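Local structure of cell division control protein 73 (Saccharomyces cerevisiae, 3V46) at residues D14-I19 / D86-I91; I91-H96 / Q132-E137. The protein works within the PAF1 complex in transcription initiation, elongation and coupled histone modification, this chain being the protein's C-terminal Ras-like domain, which does not bind GTP. One frame throughout, in Å; residues are numbered along the deposited sequence.

Contact 1: D14-I19 / D86-I91; sequences DPIILI and DRVVAI
Ile16, Ile17 and Leu18 run beside Val88, Ala90 and Ile91 as neighbouring parallel strands at the middle of the mixed sheet in this Ras-like domain. The ladder is broken once by a beta bulge: Ile16 pairs with Val88 but Ile17 pairs with Ala90, so Val89 is the extra residue. Val89 N still reaches Ile16 O, 2.9 Å away, and the bond is almost straight at 168°. Leu18 N to Ala90 O resumes the ladder beyond the bulge.

The tight part is the hydrophobic interior. On one face Leu18 crosses Val88 at about a right angle, Leu18 CG 4.0 Å from Val88 CG1, and lies side by side with Ile91, Leu18 CD1 against Ile91 CG1. On the other, Ile17 CG2 meets Ala90 CB, and both side chains touch Leu160 of helix 149-166. At the bulge Val89 splays its methyls against the proline ring, Val89 CG1 being 3.7 Å from Pro15 CB.

Toward Asp14 the packing gives way to a partly exposed margin, where Arg87 does the holding. Bent at chi3 (59°), its chain folds back so that the guanidinium meets Asp14 O side-on: Arg87 NE and NH2 each donate to that one oxygen at 2.9 Å. The oxygen lies in the guanidinium plane; NH2 uses a carbonyl lone pair, whereas NE is tilted from the carbonyl plane. With an alanine here, Asp14 O would probably lose both side-chain donors, and the start of 14-19 would be less firmly held. The Asp14 carboxylate turns off from the contact, with OD2 5.3 Å from Arg87 NH2. Ile16 CD1 lies over one face of the guanidinium, off its centre, 3.9 Å from the plane.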
ATOM      1  N   ASP A  14     -15.510  -0.508  -3.919  1.00 30.28           N
ATOM      2  CA  ASP A  14     -14.440  -0.603  -2.928  1.00 24.88           C
ATOM      3  C   ASP A  14     -13.091  -0.219  -3.528  1.00 21.34           C
ATOM      4  O   ASP A  14     -12.685  -0.727  -4.576  1.00 21.68           O
ATOM      5  CB  ASP A  14     -14.360  -2.002  -2.319  1.00 24.38           C
ATOM      6  CG  ASP A  14     -15.556  -2.328  -1.439  1.00 26.93           C
ATOM      7  OD1 ASP A  14     -16.240  -1.392  -0.971  1.00 28.02           O
ATOM      8  OD2 ASP A  14     -15.802  -3.526  -1.196  1.00 32.72           O
ATOM      9  N   PRO A  15     -12.384   0.695  -2.860  1.00 18.65           N
ATOM     10  CA  PRO A  15     -11.057   1.055  -3.366  1.00 16.75           C
ATOM     11  C   PRO A  15     -10.046  -0.084  -3.209  1.00 16.14           C
ATOM     12  O   PRO A  15     -10.186  -0.976  -2.360  1.00 16.46           O
ATOM     13  CB  PRO A  15     -10.668   2.256  -2.499  1.00 18.67           C
ATOM     14  CG  PRO A  15     -11.461   2.097  -1.252  1.00 19.90           C
ATOM     15  CD  PRO A  15     -12.745   1.449  -1.652  1.00 21.43           C
ATOM     16  N   ILE A  16      -9.004  -0.022  -4.025  1.00 15.23           N
ATOM     17  CA  ILE A  16      -8.019  -1.081  -4.104  1.00 15.19           C
ATOM     18  C   ILE A  16      -6.632  -0.566  -3.741  1.00 13.90           C
ATOM     19  O   ILE A  16      -6.235   0.527  -4.151  1.00 13.44           O
ATOM     20  CB  ILE A  16      -7.980  -1.663  -5.524  1.00 15.40           C
ATOM     21  CG1 ILE A  16      -9.365  -2.214  -5.896  1.00 17.82           C
ATOM     22  CG2 ILE A  16      -6.924  -2.738  -5.634  1.00 17.48           C
ATOM     23  CD1 ILE A  16      -9.536  -2.571  -7.365  1.00 21.09           C
ATOM     24  N   ILE A  17      -5.905  -1.364  -2.963  1.00 12.61           N
ATOM     25  CA  ILE A  17      -4.509  -1.111  -2.648  1.00 11.91           C
ATOM     26  C   ILE A  17      -3.694  -2.238  -3.252  1.00 12.75           C
ATOM     27  O   ILE A  17      -3.988  -3.411  -3.033  1.00 13.07           O
ATOM     28  CB  ILE A  17      -4.265  -1.057  -1.129  1.00 14.52           C
ATOM     29  CG1 ILE A  17      -5.072   0.081  -0.489  1.00 15.79           C
ATOM     30  CG2 ILE A  17      -2.778  -0.846  -0.843  1.00 13.84           C
ATOM     31  CD1 ILE A  17      -4.977   0.174   1.053  1.00 16.01           C
ATOM     32  N   LEU A  18      -2.681  -1.896  -4.034  1.00 11.99           N
ATOM     33  CA  LEU A  18      -1.814  -2.913  -4.625  1.00 11.58           C
ATOM     34  C   LEU A  18      -0.567  -3.073  -3.779  1.00 13.04           C
ATOM     35  O   LEU A  18       0.133  -2.104  -3.521  1.00 14.00           O
ATOM     36  CB  LEU A  18      -1.397  -2.518  -6.032  1.00 13.02           C
ATOM     37  CG  LEU A  18      -2.504  -2.243  -7.029  1.00 18.01           C
ATOM     38  CD1 LEU A  18      -1.900  -1.929  -8.392  1.00 19.17           C
ATOM     39  CD2 LEU A  18      -3.412  -3.437  -7.107  1.00 21.87           C
ATOM     40  N   ILE A  19      -0.286  -4.308  -3.382  1.00 12.29           N
ATOM     41  CA  ILE A  19       0.893  -4.625  -2.592  0.55 12.79           C
ATOM     42  C   ILE A  19       1.513  -5.920  -3.112  1.00 16.41           C
ATOM     43  O   ILE A  19       1.471  -6.963  -2.450  1.00 18.69           O
ATOM     44  CB  ILE A  19       0.565  -4.690  -1.080  0.55 15.68           C
ATOM     45  CG1 ILE A  19       1.851  -4.834  -0.257  0.55 13.16           C
ATOM     46  CG2 ILE A  19      -0.440  -5.812  -0.779  0.55 21.32           C
ATOM     47  CD1 ILE A  19       1.666  -4.591   1.217  0.55 22.06           C
ATOM     48  N   ASP A  86      -9.262   2.406 -12.120  1.00 20.17           N
ATOM     49  CA  ASP A  86      -9.664   3.701 -11.576  1.00 22.07           C
ATOM     50  C   ASP A  86      -9.885   3.622 -10.074  1.00 21.04           C
ATOM     51  O   ASP A  86      -9.948   4.657  -9.401  1.00 22.62           O
ATOM     52  CB  ASP A  86     -10.951   4.201 -12.231  1.00 25.12           C
ATOM     53  CG  ASP A  86     -10.790   4.490 -13.701  1.00 28.35           C
ATOM     54  OD1 ASP A  86      -9.689   4.914 -14.106  1.00 26.36           O
ATOM     55  OD2 ASP A  86     -11.776   4.303 -14.457  1.00 35.84           O
ATOM     56  N   ARG A  87     -10.018   2.396  -9.560  1.00 20.66           N
ATOM     57  CA  ARG A  87     -10.297   2.149  -8.148  1.00 20.92           C
ATOM     58  C   ARG A  87      -9.029   2.040  -7.312  1.00 17.07           C
ATOM     59  O   ARG A  87      -9.098   1.974  -6.092  1.00 16.62           O
ATOM     60  CB  ARG A  87     -11.108   0.859  -7.984  1.00 24.94           C
ATOM     61  CG  ARG A  87     -12.532   0.945  -8.541  1.00 30.83           C
ATOM     62  CD  ARG A  87     -13.176  -0.428  -8.660  1.00 33.93           C
ATOM     63  NE  ARG A  87     -13.246  -1.133  -7.387  1.00 35.69           N
ATOM     64  CZ  ARG A  87     -13.629  -2.397  -7.252  1.00 36.10           C
ATOM     65  NH1 ARG A  87     -14.000  -3.099  -8.316  1.00 40.48           N
ATOM     66  NH2 ARG A  87     -13.652  -2.964  -6.058  1.00 36.99           N
ATOM     67  N   VAL A  88      -7.871   1.992  -7.962  1.00 15.55           N
ATOM     68  CA  VAL A  88      -6.610   1.839  -7.240  1.00 15.06           C
ATOM     69  C   VAL A  88      -6.251   3.175  -6.596  1.00 17.08           C
ATOM     70  O   VAL A  88      -6.077   4.180  -7.288  1.00 16.88           O
ATOM     71  CB  VAL A  88      -5.487   1.353  -8.180  1.00 13.32           C
ATOM     72  CG1 VAL A  88      -4.134   1.360  -7.477  1.00 16.16           C
ATOM     73  CG2 VAL A  88      -5.792  -0.044  -8.693  1.00 15.49           C
ATOM     74  N   VAL A  89      -6.169   3.181  -5.268  1.00 13.88           N
ATOM     75  CA  VAL A  89      -5.952   4.413  -4.502  1.00 15.13           C
ATOM     76  C   VAL A  89      -4.571   4.472  -3.858  1.00 16.36           C
ATOM     77  O   VAL A  89      -4.114   5.542  -3.462  1.00 17.78           O
ATOM     78  CB  VAL A  89      -7.032   4.617  -3.411  1.00 15.19           C
ATOM     79  CG1 VAL A  89      -8.408   4.762  -4.041  1.00 16.81           C
ATOM     80  CG2 VAL A  89      -7.024   3.483  -2.405  1.00 16.80           C
ATOM     81  N   ALA A  90      -3.894   3.331  -3.751  1.00 13.55           N
ATOM     82  CA  ALA A  90      -2.540   3.300  -3.207  1.00 13.23           C
ATOM     83  C   ALA A  90      -1.798   2.112  -3.759  1.00 12.65           C
ATOM     84  O   ALA A  90      -2.384   1.047  -3.992  1.00 12.93           O
ATOM     85  CB  ALA A  90      -2.570   3.250  -1.684  1.00 16.30           C
ATOM     86  N   ILE A  91      -0.496   2.308  -3.949  1.00 12.40           N
ATOM     87  CA  ILE A  91       0.399   1.286  -4.456  1.00 12.70           C
ATOM     88  C   ILE A  91       1.629   1.246  -3.564  1.00 13.09           C
ATOM     89  O   ILE A  91       2.331   2.254  -3.409  1.00 13.96           O
ATOM     90  CB  ILE A  91       0.806   1.581  -5.913  1.00 13.29           C
ATOM     91  CG1 ILE A  91      -0.448   1.600  -6.818  1.00 15.05           C
ATOM     92  CG2 ILE A  91       1.812   0.545  -6.419  1.00 16.00           C
ATOM     93  CD1 ILE A  91      -0.189   2.032  -8.224  1.00 18.59           C
TER

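Contact 2: I91-H96 / Q132-E137; sequences IFTTGH and QQWNVE
Trp134 brings the far end of its six-membered ring up to the turn at 93-96, with CZ3 4.1 Å from Thr93 CB and CH2 4.1 Å from Gly95 C. Thr93 CB lies near the ring plane, at the edge, and so does His96 O, 4.2 Å from Trp134 CH2; the Gly95 carbon comes in obliquely. Beside the indole, Thr93 CG2 faces Val136 CG1 at a looser 4.4 Å. No hydrogen bond joins the two segments, and the meeting is van der Waals packing alone.

Thr93 is fixed in its rotation from elsewhere: with OG1 between its own N and carbonyl carbon (chi1 60°), the hydroxyl bonds to Tyr118 O while CG2 is turned to Val136. Tyr118 belongs to strand 116-122, which in this Ras-like sheet runs between 88-92 and 136-141. The contact thus spans that middle strand, joining the loop after one parallel strand to the turn that leads into another.

Each side has its own bracing. In 91-96 an ST turn sets the bend, His96 N donating to Thr94 OG1 at 3.1 Å and 166°. Gly95, at phi 102°, sits where a side chain would jam against the carbonyl O of Thr94. In 132-137 an inverse gamma turn centred on Asn135 carries the chain from Trp134 to Val136, closed by a weak bond from Val136 N to Trp134 O. Farther out, Asn135 ND2 reaches Phe112 O of helix 108-114, and Lys138 NZ bonds to the carbonyl oxygens of Gln132, Trp134 and Val136.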
ATOM      1  N   ILE A  91      -0.496   2.308  -3.949  1.00 12.40           N
ATOM      2  CA  ILE A  91       0.399   1.286  -4.456  1.00 12.70           C
ATOM      3  C   ILE A  91       1.629   1.246  -3.564  1.00 13.09           C
ATOM      4  O   ILE A  91       2.331   2.254  -3.409  1.00 13.96           O
ATOM      5  CB  ILE A  91       0.806   1.581  -5.913  1.00 13.29           C
ATOM      6  CG1 ILE A  91      -0.448   1.600  -6.818  1.00 15.05           C
ATOM      7  CG2 ILE A  91       1.812   0.545  -6.419  1.00 16.00           C
ATOM      8  CD1 ILE A  91      -0.189   2.032  -8.224  1.00 18.59           C
ATOM      9  N   PHE A  92       1.871   0.088  -2.950  1.00 12.11           N
ATOM     10  CA  PHE A  92       3.109  -0.150  -2.237  1.00 12.35           C
ATOM     11  C   PHE A  92       4.119  -0.668  -3.237  1.00 13.71           C
ATOM     12  O   PHE A  92       3.819  -1.586  -4.006  1.00 14.76           O
ATOM     13  CB  PHE A  92       2.918  -1.183  -1.123  1.00 13.41           C
ATOM     14  CG  PHE A  92       2.141  -0.684   0.064  1.00 15.54           C
ATOM     15  CD1 PHE A  92       1.034   0.125  -0.088  1.00 21.46           C
ATOM     16  CD2 PHE A  92       2.511  -1.041   1.334  1.00 20.94           C
ATOM     17  CE1 PHE A  92       0.320   0.568   1.020  1.00 22.39           C
ATOM     18  CE2 PHE A  92       1.794  -0.604   2.437  1.00 21.83           C
ATOM     19  CZ  PHE A  92       0.699   0.185   2.278  1.00 21.19           C
ATOM     20  N   THR A  93       5.327  -0.110  -3.214  1.00 14.62           N
ATOM     21  CA  THR A  93       6.337  -0.465  -4.201  1.00 12.90           C
ATOM     22  C   THR A  93       7.455  -1.321  -3.627  1.00 15.05           C
ATOM     23  O   THR A  93       7.863  -1.166  -2.474  1.00 18.14           O
ATOM     24  CB  THR A  93       6.976   0.788  -4.820  1.00 20.98           C
ATOM     25  OG1 THR A  93       7.588   1.567  -3.785  1.00 20.32           O
ATOM     26  CG2 THR A  93       5.944   1.626  -5.524  1.00 21.56           C
ATOM     27  N   THR A  94       7.945  -2.222  -4.467  1.00 18.11           N
ATOM     28  CA  THR A  94       8.997  -3.155  -4.100  1.00 21.72           C
ATOM     29  C   THR A  94      10.345  -2.534  -4.351  1.00 23.41           C
ATOM     30  O   THR A  94      11.339  -2.944  -3.774  1.00 27.83           O
ATOM     31  CB  THR A  94       8.937  -4.426  -4.967  1.00 21.97           C
ATOM     32  OG1 THR A  94       9.112  -4.064  -6.341  1.00 22.64           O
ATOM     33  CG2 THR A  94       7.602  -5.132  -4.791  1.00 24.67           C
ATOM     34  N   GLY A  95      10.371  -1.555  -5.247  1.00 21.96           N
ATOM     35  CA  GLY A  95      11.622  -0.979  -5.699  1.00 30.14           C
ATOM     36  C   GLY A  95      12.065  -1.485  -7.061  1.00 30.38           C
ATOM     37  O   GLY A  95      13.071  -1.025  -7.576  1.00 37.40           O
ATOM     38  N   HIS A  96      11.338  -2.435  -7.643  1.00 27.85           N
ATOM     39  CA  HIS A  96      11.652  -2.915  -8.994  1.00 28.24           C
ATOM     40  C   HIS A  96      10.772  -2.192  -9.996  1.00 31.36           C
ATOM     41  O   HIS A  96       9.555  -2.179  -9.846  1.00 31.36           O
ATOM     42  CB  HIS A  96      11.397  -4.410  -9.119  1.00 29.89           C
ATOM     43  CG  HIS A  96      12.273  -5.244  -8.242  1.00 35.14           C
ATOM     44  ND1 HIS A  96      11.791  -6.308  -7.513  1.00 41.38           N
ATOM     45  CD2 HIS A  96      13.601  -5.176  -7.982  1.00 37.20           C
ATOM     46  CE1 HIS A  96      12.786  -6.861  -6.839  1.00 39.49           C
ATOM     47  NE2 HIS A  96      13.889  -6.188  -7.098  1.00 40.10           N
ATOM     48  N   GLN A 132      14.201   6.839  -4.985  1.00 23.27           N
ATOM     49  CA  GLN A 132      14.245   8.173  -4.413  0.50 26.35           C
ATOM     50  C   GLN A 132      13.619   9.188  -5.370  1.00 24.97           C
ATOM     51  O   GLN A 132      12.951  10.130  -4.940  1.00 23.64           O
ATOM     52  CB  GLN A 132      15.689   8.572  -4.104  0.50 32.41           C
ATOM     53  CG  GLN A 132      15.799   9.707  -3.106  0.50 34.45           C
ATOM     54  CD  GLN A 132      15.447   9.275  -1.702  0.50 39.33           C
ATOM     55  OE1 GLN A 132      16.218   8.586  -1.040  0.50 42.48           O
ATOM     56  NE2 GLN A 132      14.269   9.667  -1.244  0.50 37.89           N
ATOM     57  N   GLN A 133      13.823   8.995  -6.671  1.00 23.32           N
ATOM     58  CA  GLN A 133      13.303   9.943  -7.652  1.00 23.76           C
ATOM     59  C   GLN A 133      11.804   9.795  -7.894  1.00 24.15           C
ATOM     60  O   GLN A 133      11.147  10.745  -8.308  1.00 24.09           O
ATOM     61  CB  GLN A 133      14.055   9.822  -8.981  1.00 21.84           C
ATOM     62  CG  GLN A 133      15.553  10.083  -8.869  1.00 21.72           C
ATOM     63  CD  GLN A 133      15.845  11.322  -8.051  1.00 19.40           C
ATOM     64  OE1 GLN A 133      15.327  12.401  -8.341  1.00 20.41           O
ATOM     65  NE2 GLN A 133      16.674  11.174  -7.017  1.00 19.63           N
ATOM     66  N   TRP A 134      11.259   8.610  -7.645  1.00 23.97           N
ATOM     67  CA  TRP A 134       9.823   8.412  -7.813  1.00 23.36           C
ATOM     68  C   TRP A 134       9.050   9.288  -6.852  1.00 20.15           C
ATOM     69  O   TRP A 134       9.487   9.521  -5.714  1.00 20.61           O
ATOM     70  CB  TRP A 134       9.414   6.968  -7.549  1.00 21.66           C
ATOM     71  CG  TRP A 134       9.922   5.960  -8.537  1.00 22.90           C
ATOM     72  CD1 TRP A 134      10.500   6.204  -9.755  1.00 25.68           C
ATOM     73  CD2 TRP A 134       9.913   4.535  -8.377  1.00 23.23           C
ATOM     74  NE1 TRP A 134      10.850   5.015 -10.358  1.00 26.55           N
ATOM     75  CE2 TRP A 134      10.489   3.979  -9.537  1.00 27.11           C
ATOM     76  CE3 TRP A 134       9.465   3.677  -7.369  1.00 24.24           C
ATOM     77  CZ2 TRP A 134      10.636   2.603  -9.708  1.00 26.96           C
ATOM     78  CZ3 TRP A 134       9.608   2.311  -7.544  1.00 22.82           C
ATOM     79  CH2 TRP A 134      10.189   1.789  -8.702  1.00 25.04           C
ATOM     80  N   ASN A 135       7.891   9.744  -7.322  1.00 18.92           N
ATOM     81  CA  ASN A 135       6.935  10.472  -6.512  1.00 20.05           C
ATOM     82  C   ASN A 135       6.173   9.518  -5.608  1.00 20.71           C
ATOM     83  O   ASN A 135       4.957   9.357  -5.743  1.00 19.78           O
ATOM     84  CB  ASN A 135       5.953  11.194  -7.426  1.00 22.59           C
ATOM     85  CG  ASN A 135       4.978  12.081  -6.664  1.00 28.35           C
ATOM     86  OD1 ASN A 135       5.338  12.718  -5.677  1.00 32.76           O
ATOM     87  ND2 ASN A 135       3.739  12.131  -7.130  1.00 32.76           N
ATOM     88  N   VAL A 136       6.908   8.876  -4.710  1.00 18.06           N
ATOM     89  CA  VAL A 136       6.327   8.000  -3.703  1.00 17.80           C
ATOM     90  C   VAL A 136       6.771   8.448  -2.310  1.00 17.48           C
ATOM     91  O   VAL A 136       7.837   9.048  -2.130  1.00 20.67           O
ATOM     92  CB  VAL A 136       6.706   6.497  -3.925  1.00 16.59           C
ATOM     93  CG1 VAL A 136       6.274   6.034  -5.314  1.00 18.21           C
ATOM     94  CG2 VAL A 136       8.189   6.252  -3.685  1.00 20.44           C
ATOM     95  N   GLU A 137       5.938   8.164  -1.321  1.00 17.73           N
ATOM     96  CA  GLU A 137       6.256   8.510   0.043  1.00 18.82           C
ATOM     97  C   GLU A 137       7.109   7.399   0.637  1.00 18.87           C
ATOM     98  O   GLU A 137       6.715   6.244   0.614  1.00 18.02           O
ATOM     99  CB  GLU A 137       4.966   8.698   0.833  1.00 25.30           C
ATOM    100  CG  GLU A 137       5.166   9.059   2.270  1.00 30.68           C
ATOM    101  CD  GLU A 137       3.908   9.605   2.906  1.00 37.43           C
ATOM    102  OE1 GLU A 137       3.799   9.506   4.133  1.00 40.93           O
ATOM    103  OE2 GLU A 137       3.027  10.129   2.192  1.00 38.79           O
TER

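From the N terminus, 14-19 comes first; strands 54-59 and 68-73 follow before 86-91 returns beside it, closing a loop of 66 residues at contact 1. Contact 2 opens on the same strand, sharing Ile91, and closes, after helix 108-114 and strand 116-122, at the end of helix 129-133 and the start of strand 136-141. The two loops therefore run in series, neither nested nor crossed, sharing strand 88-92. Contact 1 joins adjacent central strands; contact 2 reaches over strand 116-122 toward the edge strand 136-141. At the seam, Phe92 N probably donates to Leu18 O at 2.9 Å, and the Phe92 ring packs on Ile17, carrying the pairing of contact 1 up to the turn.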